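Local coordinates for protein PfEMP1 variant 1 of strain MC (Plasmodium falciparum, PDB 5LGD) that probably binds receptors on host cell surfaces as a whole protein, of which this chain is a helical part with DBL-family sequence, at residues Phe85-Thr88 / Leu89-Asp93. Sequence-based numbering, arbitrary orientation.
Sequences FLQT and LLMKD
Leu-89 N donates to Phe-85 O at 3.1 Å, four residues back, where helix 82-90 approaches helix 92-103. The next donor is shared: Leu-90 N reaches Leu-86 O (3.1 Å) and Gln-87 O (3.4 Å), both weakly. Met-91 N then makes a weak bond three residues back to Thr-88 O, and Met-91 leaves the helical conformation (psi 138°) to become the N-cap residue of the following helix. On the buried side Leu-86 and Leu-90 lie alongside each other, pointing the same way, with Leu-86 CD2 and Leu-90 CD1 3.7 Å apart. With chi1 at -75°, CG beside its own backbone N, Met-91 brings CG within 3.3 Å of Gln-87 O; the bends at chi2 and chi3 then lead its end away. Leu-86 and Leu-89 pack on Phe-70, Leu-89 also on Trp-12, the Phe-85 ring meets those of Phe-70 and Trp-80, and Thr-88 OG1 bonds to Asp-84 O. Phe-85 and Leu-89 each pack on an aromatic side chain of the other protein, Thr-88 on an apolar one. The shift from four-residue to three-residue bonds thus tightens the winding, while the helix presents part of a largely apolar face to its partner chain.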
loop_
_atom_site.group_PDB
_atom_site.type_symbol
_atom_site.label_atom_id
_atom_site.label_comp_id
_atom_site.label_asym_id
_atom_site.label_seq_id
_atom_site.Cartn_x
_atom_site.Cartn_y
_atom_site.Cartn_z
ATOM N N PHE B 85 -12.936 -18.849 3.399
ATOM C CA PHE B 85 -13.319 -17.791 2.492
ATOM C C PHE B 85 -14.814 -17.888 2.206
ATOM O O PHE B 85 -15.535 -16.935 2.482
ATOM C CB PHE B 85 -12.431 -17.844 1.224
ATOM C CG PHE B 85 -12.593 -16.779 0.163
ATOM C CD1 PHE B 85 -13.362 -15.632 0.402
ATOM C CD2 PHE B 85 -11.996 -16.925 -1.082
ATOM C CE1 PHE B 85 -13.499 -14.657 -0.572
ATOM C CE2 PHE B 85 -12.156 -15.946 -2.063
ATOM C CZ PHE B 85 -12.902 -14.829 -1.800
ATOM N N LEU B 86 -15.274 -19.062 1.749
ATOM C CA LEU B 86 -16.667 -19.403 1.455
ATOM C C LEU B 86 -17.574 -19.188 2.679
ATOM O O LEU B 86 -18.671 -18.648 2.549
ATOM C CB LEU B 86 -16.726 -20.903 1.073
ATOM C CG LEU B 86 -17.274 -21.305 -0.310
ATOM C CD1 LEU B 86 -17.698 -22.727 -0.302
ATOM C CD2 LEU B 86 -18.468 -20.452 -0.737
ATOM N N GLN B 87 -17.121 -19.672 3.849
ATOM C CA GLN B 87 -17.833 -19.576 5.101
ATOM C C GLN B 87 -18.050 -18.139 5.509
ATOM O O GLN B 87 -19.172 -17.809 5.848
ATOM C CB GLN B 87 -17.125 -20.366 6.191
ATOM C CG GLN B 87 -17.888 -20.471 7.494
ATOM C CD GLN B 87 -17.432 -21.688 8.233
ATOM O OE1 GLN B 87 -18.178 -22.655 8.378
ATOM N NE2 GLN B 87 -16.170 -21.699 8.637
ATOM N N THR B 88 -17.012 -17.277 5.427
ATOM C CA THR B 88 -17.123 -15.842 5.741
ATOM C C THR B 88 -18.188 -15.206 4.836
ATOM O O THR B 88 -19.065 -14.493 5.305
ATOM C CB THR B 88 -15.744 -15.152 5.544
ATOM O OG1 THR B 88 -14.793 -15.762 6.403
ATOM C CG2 THR B 88 -15.776 -13.631 5.811
ATOM N N LEU B 89 -18.103 -15.485 3.537
ATOM C CA LEU B 89 -18.966 -14.933 2.487
ATOM C C LEU B 89 -20.464 -15.236 2.666
ATOM O O LEU B 89 -21.340 -14.419 2.317
ATOM C CB LEU B 89 -18.429 -15.527 1.182
ATOM C CG LEU B 89 -18.613 -14.802 -0.143
ATOM C CD1 LEU B 89 -18.159 -13.293 -0.106
ATOM C CD2 LEU B 89 -17.874 -15.588 -1.232
ATOM N N LEU B 90 -20.749 -16.400 3.249
ATOM C CA LEU B 90 -22.109 -16.901 3.410
ATOM C C LEU B 90 -22.658 -16.803 4.817
ATOM O O LEU B 90 -23.805 -17.178 5.018
ATOM C CB LEU B 90 -22.199 -18.337 2.859
ATOM C CG LEU B 90 -21.918 -18.433 1.362
ATOM C CD1 LEU B 90 -21.756 -19.863 0.912
ATOM C CD2 LEU B 90 -23.009 -17.724 0.542
ATOM N N MET B 91 -21.896 -16.237 5.779
ATOM C CA MET B 91 -22.397 -15.973 7.129
ATOM C C MET B 91 -23.661 -15.123 6.949
ATOM O O MET B 91 -23.712 -14.302 6.025
ATOM C CB MET B 91 -21.356 -15.205 7.974
ATOM C CG MET B 91 -20.183 -16.065 8.449
ATOM S SD MET B 91 -20.706 -17.567 9.329
ATOM C CE MET B 91 -21.283 -16.854 10.938
ATOM N N LYS B 92 -24.716 -15.421 7.728
ATOM C CA LYS B 92 -26.030 -14.777 7.612
ATOM C C LYS B 92 -26.013 -13.245 7.342
ATOM O O LYS B 92 -26.610 -12.825 6.352
ATOM C CB LYS B 92 -26.912 -15.100 8.836
ATOM C CG LYS B 92 -28.332 -14.524 8.743
ATOM C CD LYS B 92 -29.166 -14.811 9.996
ATOM C CE LYS B 92 -28.803 -13.990 11.217
ATOM N NZ LYS B 92 -29.145 -12.550 11.048
ATOM N N ASP B 93 -25.366 -12.420 8.207
ATOM C CA ASP B 93 -25.395 -10.958 8.047
ATOM C C ASP B 93 -24.761 -10.468 6.753
ATOM O O ASP B 93 -25.337 -9.583 6.112
ATOM C CB ASP B 93 -24.803 -10.220 9.247
ATOM C CG ASP B 93 -25.440 -10.494 10.611
ATOM O OD1 ASP B 93 -26.672 -10.769 10.663
ATOM O OD2 ASP B 93 -24.723 -10.395 11.623
#